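Local coordinates for Lmo0488 protein (Listeria monocytogenes serovar 1/2a, PDB 5TED) that activates transcription of protocatechuate biosynthesis genes in response to shikimate as the LysR-type regulator QuiR, here as its shikimate-bound effector-binding domain, at residues 5-10 against 36-41; 55-60 against 179-184. All blocks are in the same frame, centred on the assembly; numbering follows the deposited sequence.

Overall arrangement
Interaction 1 and interaction 2 lie in one mixed sheet of the LysR effector-binding domain, with centres about 9 Å apart. Strands 4-10 and 57-60 are neighbours, which gives the order 35-41, 4-10, 57-60, 177-184. Interaction 1 is parallel and interaction 2 is antiparallel. Gly8 O probably accepts a hydrogen bond from Ile59 N at 2.9 Å. Two residues earlier on the strand, Asp6 N probably bonds to Asp56 OD2 at 2.7 Å. Phe39 and Phe55 add ring packing between the two contacts. Both lead toward shikimate: Ile10 of interaction 1 lines the pocket, and the Cys60 side chain of interaction 2 lies about 6 Å from the ligand.

Interaction 1: residues 5-10 against 36-41; sequences IDLGFI and FSFFQG. With SKM ((3R,4S,5R)-3,4,5-trihydroxycyclohex-1-ene-1-carboxylic acid), chain D.
Phe9 holds its CG between its own backbone N and carbonyl carbon (chi1 54°), and Gln40 bends at chi2 (75°), which brings the Gln40 amide up to the Phe9 ring. The two side chains run side by side, with ring and amide planes 49° apart. Gln40 NE2 comes within 3.2 Å of Phe9 CZ and gives a weak hydrogen bond to Phe38 O. Gln40 OE1 accepts bonds from Glu136 N and Glu137 N of the second subunit, so the amide has partners at both ends. Phe39 O sits over one face of the Phe9 ring, toward its rim. Phe39 O also accepts the hydrogen bond from Phe9 N at 2.9 Å.

Five backbone bonds join the parallel strands, the straightest from Leu7 N to Ser37 O.

On the face with Phe9, Ile5 lies alongside the Phe36 ring, with Ile5 CB 3.8 Å from Phe36 CD2. Leu7 CD2 meets the edge of the Phe38 ring at 4.2 Å from Phe38 CE1. On the other face, Asp6 OD1 reaches the Phe39 ring edge in plane, 3.8 Å from Phe39 CE1.

At the C-terminal end of the segment, Ile10 CG2 packs 3.5 Å from the shikimate carboxylate oxygen O2.

Strands 4-10 and 35-41 with helix 17-26 form a beta-alpha-beta unit. Helix 17-26 covers Phe9, Phe36 and Phe38, while Phe196 of helix 191-208 packs on Ile5, Leu7 and Phe36. Ile10 touches helix 43-51, and strand 57-60 lies beside strand 4-10.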
loop_
_atom_site.group_PDB
_atom_site.type_symbol
_atom_site.label_atom_id
_atom_site.label_comp_id
_atom_site.label_asym_id
_atom_site.label_seq_id
_atom_site.Cartn_x
_atom_site.Cartn_y
_atom_site.Cartn_z
ATOM N N ILE A 5 -17.709 -5.674 -11.570
ATOM C CA ILE A 5 -16.406 -6.234 -11.900
ATOM C C ILE A 5 -15.555 -6.190 -10.644
ATOM O O ILE A 5 -15.324 -5.113 -10.074
ATOM C CB ILE A 5 -15.706 -5.483 -13.043
ATOM C CG1 ILE A 5 -16.518 -5.602 -14.330
ATOM C CG2 ILE A 5 -14.263 -6.021 -13.210
ATOM C CD1 ILE A 5 -16.066 -4.671 -15.424
ATOM N N ASP A 6 -15.096 -7.352 -10.204
ATOM C CA ASP A 6 -14.144 -7.413 -9.103
ATOM C C ASP A 6 -12.750 -7.475 -9.702
ATOM O O ASP A 6 -12.369 -8.480 -10.312
ATOM C CB ASP A 6 -14.412 -8.611 -8.203
ATOM C CG ASP A 6 -15.691 -8.459 -7.420
ATOM O OD1 ASP A 6 -15.965 -7.338 -6.920
ATOM O OD2 ASP A 6 -16.414 -9.456 -7.315
ATOM N N LEU A 7 -11.983 -6.409 -9.508
ATOM C CA LEU A 7 -10.671 -6.282 -10.127
ATOM C C LEU A 7 -9.607 -6.272 -9.039
ATOM O O LEU A 7 -9.597 -5.379 -8.183
ATOM C CB LEU A 7 -10.623 -5.004 -10.956
ATOM C CG LEU A 7 -9.298 -4.721 -11.640
ATOM C CD1 LEU A 7 -9.071 -5.781 -12.749
ATOM C CD2 LEU A 7 -9.393 -3.305 -12.191
ATOM N N GLY A 8 -8.697 -7.236 -9.089
ATOM C CA GLY A 8 -7.566 -7.300 -8.167
ATOM C C GLY A 8 -6.287 -6.905 -8.883
ATOM O O GLY A 8 -6.093 -7.260 -10.041
ATOM N N PHE A 9 -5.416 -6.173 -8.186
ATOM C CA PHE A 9 -4.210 -5.698 -8.852
ATOM C C PHE A 9 -3.060 -5.474 -7.877
ATOM O O PHE A 9 -3.249 -5.279 -6.671
ATOM C CB PHE A 9 -4.492 -4.428 -9.661
ATOM C CG PHE A 9 -5.124 -3.298 -8.884
ATOM C CD1 PHE A 9 -4.336 -2.399 -8.175
ATOM C CD2 PHE A 9 -6.504 -3.091 -8.922
ATOM C CE1 PHE A 9 -4.906 -1.316 -7.506
ATOM C CE2 PHE A 9 -7.084 -2.014 -8.249
ATOM C CZ PHE A 9 -6.289 -1.129 -7.544
ATOM N N ILE A 10 -1.847 -5.508 -8.439
ATOM C CA ILE A 10 -0.642 -5.265 -7.657
ATOM C C ILE A 10 -0.567 -3.784 -7.312
ATOM O O ILE A 10 -1.027 -2.918 -8.070
ATOM C CB ILE A 10 0.611 -5.730 -8.419
ATOM C CG1 ILE A 10 0.698 -5.029 -9.778
ATOM C CG2 ILE A 10 0.598 -7.230 -8.630
ATOM C CD1 ILE A 10 1.946 -5.445 -10.611
ATOM N N PHE A 36 -17.629 -1.482 -9.817
ATOM C CA PHE A 36 -16.362 -2.140 -9.536
ATOM C C PHE A 36 -16.167 -2.296 -8.034
ATOM O O PHE A 36 -16.641 -1.477 -7.239
ATOM C CB PHE A 36 -15.154 -1.349 -10.038
ATOM C CG PHE A 36 -14.985 -1.307 -11.524
ATOM C CD1 PHE A 36 -15.690 -0.399 -12.295
ATOM C CD2 PHE A 36 -14.053 -2.129 -12.142
ATOM C CE1 PHE A 36 -15.500 -0.336 -13.670
ATOM C CE2 PHE A 36 -13.850 -2.065 -13.510
ATOM C CZ PHE A 36 -14.576 -1.166 -14.270
ATOM N N SER A 37 -15.421 -3.332 -7.661
ATOM C CA SER A 37 -14.722 -3.387 -6.383
ATOM C C SER A 37 -13.252 -3.647 -6.677
ATOM O O SER A 37 -12.933 -4.416 -7.589
ATOM C CB SER A 37 -15.308 -4.456 -5.466
ATOM O OG SER A 37 -16.404 -3.912 -4.742
ATOM N N PHE A 38 -12.369 -2.922 -5.988
ATOM C CA PHE A 38 -10.939 -2.929 -6.271
ATOM C C PHE A 38 -10.167 -3.549 -5.115
ATOM O O PHE A 38 -10.300 -3.104 -3.970
ATOM C CB PHE A 38 -10.439 -1.508 -6.512
ATOM C CG PHE A 38 -11.147 -0.813 -7.624
ATOM C CD1 PHE A 38 -10.915 -1.185 -8.930
ATOM C CD2 PHE A 38 -12.057 0.200 -7.359
ATOM C CE1 PHE A 38 -11.560 -0.552 -9.966
ATOM C CE2 PHE A 38 -12.726 0.823 -8.385
ATOM C CZ PHE A 38 -12.461 0.449 -9.705
ATOM N N PHE A 39 -9.326 -4.527 -5.422
ATOM C CA PHE A 39 -8.515 -5.220 -4.427
ATOM C C PHE A 39 -7.033 -5.023 -4.739
ATOM O O PHE A 39 -6.652 -4.963 -5.910
ATOM C CB PHE A 39 -8.891 -6.698 -4.401
ATOM C CG PHE A 39 -10.361 -6.919 -4.208
ATOM C CD1 PHE A 39 -11.231 -6.889 -5.294
ATOM C CD2 PHE A 39 -10.885 -7.103 -2.938
ATOM C CE1 PHE A 39 -12.598 -7.071 -5.120
ATOM C CE2 PHE A 39 -12.260 -7.287 -2.758
ATOM C CZ PHE A 39 -13.111 -7.272 -3.848
ATOM N N GLN A 40 -6.204 -4.888 -3.690
ATOM C CA GLN A 40 -4.769 -4.624 -3.816
ATOM C C GLN A 40 -3.973 -5.740 -3.143
ATOM O O GLN A 40 -4.366 -6.232 -2.081
ATOM C CB GLN A 40 -4.412 -3.268 -3.185
ATOM C CG GLN A 40 -5.040 -2.049 -3.886
ATOM C CD GLN A 40 -6.512 -1.880 -3.590
ATOM O OE1 GLN A 40 -6.909 -1.710 -2.429
ATOM N NE2 GLN A 40 -7.345 -1.931 -4.646
ATOM N N GLY A 41 -2.858 -6.141 -3.751
ATOM C CA GLY A 41 -2.013 -7.147 -3.125
ATOM C C GLY A 41 -0.821 -7.509 -3.992
ATOM O O GLY A 41 -0.568 -6.885 -5.031
HETATM O O12 SKM D . 3.999 -3.754 -5.481
HETATM C C8 SKM D . 5.126 -4.555 -5.136
HETATM C C6 SKM D . 4.744 -5.756 -4.591
HETATM O O7 SKM D . 5.876 -6.558 -4.255
HETATM C C5 SKM D . 3.830 -6.683 -5.607
HETATM C C4 SKM D . 4.434 -6.839 -6.936
HETATM C C1 SKM D . 4.004 -7.965 -7.888
HETATM O O2 SKM D . 3.410 -8.974 -7.411
HETATM O O3 SKM D . 4.261 -7.884 -9.128
HETATM C C10 SKM D . 5.518 -5.765 -7.424
HETATM C C9 SKM D . 6.065 -4.805 -6.514
HETATM O O11 SKM D . 6.191 -3.608 -7.173
#

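Interaction 2: residues 55-60 against 179-184; sequences FDLAIC and IYLASL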
loop_
_atom_site.group_PDB
_atom_site.type_symbol
_atom_site.label_atom_id
_atom_site.label_comp_id
_atom_site.label_asym_id
_atom_site.label_seq_id
_atom_site.Cartn_x
_atom_site.Cartn_y
_atom_site.Cartn_z
ATOM N N PHE A 55 -11.825 -12.509 -7.660
ATOM C CA PHE A 55 -11.601 -11.510 -8.695
ATOM C C PHE A 55 -12.129 -12.040 -10.027
ATOM O O PHE A 55 -11.942 -13.218 -10.354
ATOM C CB PHE A 55 -10.094 -11.174 -8.853
ATOM C CG PHE A 55 -9.391 -10.817 -7.567
ATOM C CD1 PHE A 55 -10.084 -10.281 -6.497
ATOM C CD2 PHE A 55 -8.020 -11.029 -7.433
ATOM C CE1 PHE A 55 -9.425 -9.952 -5.305
ATOM C CE2 PHE A 55 -7.363 -10.716 -6.256
ATOM C CZ PHE A 55 -8.061 -10.169 -5.189
ATOM N N ASP A 56 -12.807 -11.172 -10.784
ATOM C CA ASP A 56 -13.153 -11.470 -12.174
ATOM C C ASP A 56 -11.933 -11.342 -13.083
ATOM O O ASP A 56 -11.784 -12.093 -14.055
ATOM C CB ASP A 56 -14.262 -10.535 -12.653
ATOM C CG ASP A 56 -15.534 -10.687 -11.846
ATOM O OD1 ASP A 56 -16.057 -11.824 -11.796
ATOM O OD2 ASP A 56 -16.001 -9.677 -11.259
ATOM N N LEU A 57 -11.068 -10.377 -12.783
ATOM C CA LEU A 57 -9.880 -10.077 -13.573
ATOM C C LEU A 57 -8.790 -9.618 -12.621
ATOM O O LEU A 57 -9.081 -9.067 -11.557
ATOM C CB LEU A 57 -10.123 -8.962 -14.601
ATOM C CG LEU A 57 -11.250 -9.124 -15.628
ATOM C CD1 LEU A 57 -11.526 -7.824 -16.376
ATOM C CD2 LEU A 57 -10.917 -10.244 -16.600
ATOM N N ALA A 58 -7.534 -9.793 -13.029
ATOM C CA ALA A 58 -6.432 -9.313 -12.213
ATOM C C ALA A 58 -5.397 -8.636 -13.098
ATOM O O ALA A 58 -5.301 -8.906 -14.295
ATOM C CB ALA A 58 -5.780 -10.444 -11.413
ATOM N N ILE A 59 -4.648 -7.725 -12.493
ATOM C CA ILE A 59 -3.500 -7.089 -13.116
ATOM C C ILE A 59 -2.293 -7.407 -12.245
ATOM O O ILE A 59 -2.236 -6.969 -11.082
ATOM C CB ILE A 59 -3.691 -5.569 -13.249
ATOM C CG1 ILE A 59 -4.941 -5.261 -14.105
ATOM C CG2 ILE A 59 -2.407 -4.935 -13.819
ATOM C CD1 ILE A 59 -5.320 -3.762 -14.165
ATOM N N CYS A 60 -1.335 -8.158 -12.788
ATOM C CA CYS A 60 -0.255 -8.660 -11.938
ATOM C C CYS A 60 0.927 -9.120 -12.794
ATOM O O CYS A 60 0.950 -8.939 -14.018
ATOM C CB CYS A 60 -0.766 -9.792 -11.032
ATOM S SG CYS A 60 -1.255 -11.267 -11.941
ATOM N N ILE A 179 3.728 -6.186 -17.131
ATOM C CA ILE A 179 2.580 -6.414 -16.257
ATOM C C ILE A 179 1.414 -6.877 -17.122
ATOM O O ILE A 179 1.199 -6.350 -18.222
ATOM C CB ILE A 179 2.223 -5.134 -15.473
ATOM C CG1 ILE A 179 3.320 -4.828 -14.443
ATOM C CG2 ILE A 179 0.833 -5.255 -14.817
ATOM C CD1 ILE A 179 3.167 -3.497 -13.775
ATOM N N TYR A 180 0.652 -7.847 -16.620
ATOM C CA TYR A 180 -0.308 -8.585 -17.427
ATOM C C TYR A 180 -1.714 -8.456 -16.871
ATOM O O TYR A 180 -1.912 -8.302 -15.666
ATOM C CB TYR A 180 0.064 -10.071 -17.492
ATOM C CG TYR A 180 1.386 -10.287 -18.156
ATOM C CD1 TYR A 180 2.576 -10.096 -17.454
ATOM C CD2 TYR A 180 1.460 -10.661 -19.490
ATOM C CE1 TYR A 180 3.809 -10.279 -18.058
ATOM C CE2 TYR A 180 2.697 -10.840 -20.111
ATOM C CZ TYR A 180 3.859 -10.649 -19.386
ATOM O OH TYR A 180 5.079 -10.837 -19.993
ATOM N N LEU A 181 -2.687 -8.491 -17.776
ATOM C CA LEU A 181 -4.077 -8.681 -17.411
ATOM C C LEU A 181 -4.310 -10.186 -17.352
ATOM O O LEU A 181 -4.092 -10.892 -18.344
ATOM C CB LEU A 181 -5.011 -8.001 -18.420
ATOM C CG LEU A 181 -6.501 -7.875 -18.072
ATOM C CD1 LEU A 181 -7.146 -9.221 -17.846
ATOM C CD2 LEU A 181 -6.684 -7.009 -16.860
ATOM N N ALA A 182 -4.678 -10.682 -16.180
ATOM C CA ALA A 182 -4.799 -12.116 -15.955
ATOM C C ALA A 182 -6.260 -12.491 -15.730
ATOM O O ALA A 182 -7.007 -11.748 -15.081
ATOM C CB ALA A 182 -3.930 -12.551 -14.765
ATOM N N SER A 183 -6.663 -13.639 -16.289
ATOM C CA SER A 183 -8.018 -14.160 -16.153
ATOM C C SER A 183 -7.975 -15.683 -16.232
ATOM O O SER A 183 -6.991 -16.271 -16.693
ATOM C CB SER A 183 -8.950 -13.605 -17.234
ATOM O OG SER A 183 -8.504 -13.962 -18.533
ATOM N N LEU A 184 -9.057 -16.321 -15.771
ATOM C CA LEU A 184 -9.147 -17.778 -15.838
ATOM C C LEU A 184 -9.389 -18.214 -17.271
ATOM O O LEU A 184 -10.341 -17.768 -17.914
ATOM C CB LEU A 184 -10.279 -18.306 -14.957
ATOM C CG LEU A 184 -10.066 -18.415 -13.458
ATOM C CD1 LEU A 184 -11.294 -19.108 -12.819
ATOM C CD2 LEU A 184 -8.766 -19.170 -13.166
HETATM O O HOH W 1 -10.919 -14.654 -14.377
#
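Ala58 O accepts the shortest bond of this contact, from Ala182 N at 2.7 Å (174° at the hydrogen). It also takes a CA-H...O contact from Leu181 CA. Ala58 N returns a bond to Ala182 O, closing a hydrogen-bonded antiparallel pair. Cys60 and Tyr180 form the next such pair, and Tyr180 N reaches Cys60 O at 2.8 Å. Cys60 O also lies in plane at the edge of the Tyr180 ring.

Between them, Ile59 and Leu181 make a non-hydrogen-bonded pair. Leu181 has CG anti to its backbone nitrogen (chi1 -169°), and its CD2 rests 3.7 Å from Ile59 CG1. The CG2 methyls of Ile59 and Ile179 press together at 3.4 Å, tighter than usual. Leu57 CD2 packs 3.9 Å from Ser183 CB. On the face opposite Ile59 and Leu181, Cys60 SG approaches Ala182 CB at 4.1 Å. Past the paired residues, a water gives a hydrogen to Asp56 O and accepts one from Leu184 N.

Helix 43-51 packs on Ala58, Cys60 and Ala182, and helix 191-208 on Leu57 and Leu181. Strand 4-10 borders strand 57-60, and strand 69-84 touches Ile59, Ile179 and Ser183.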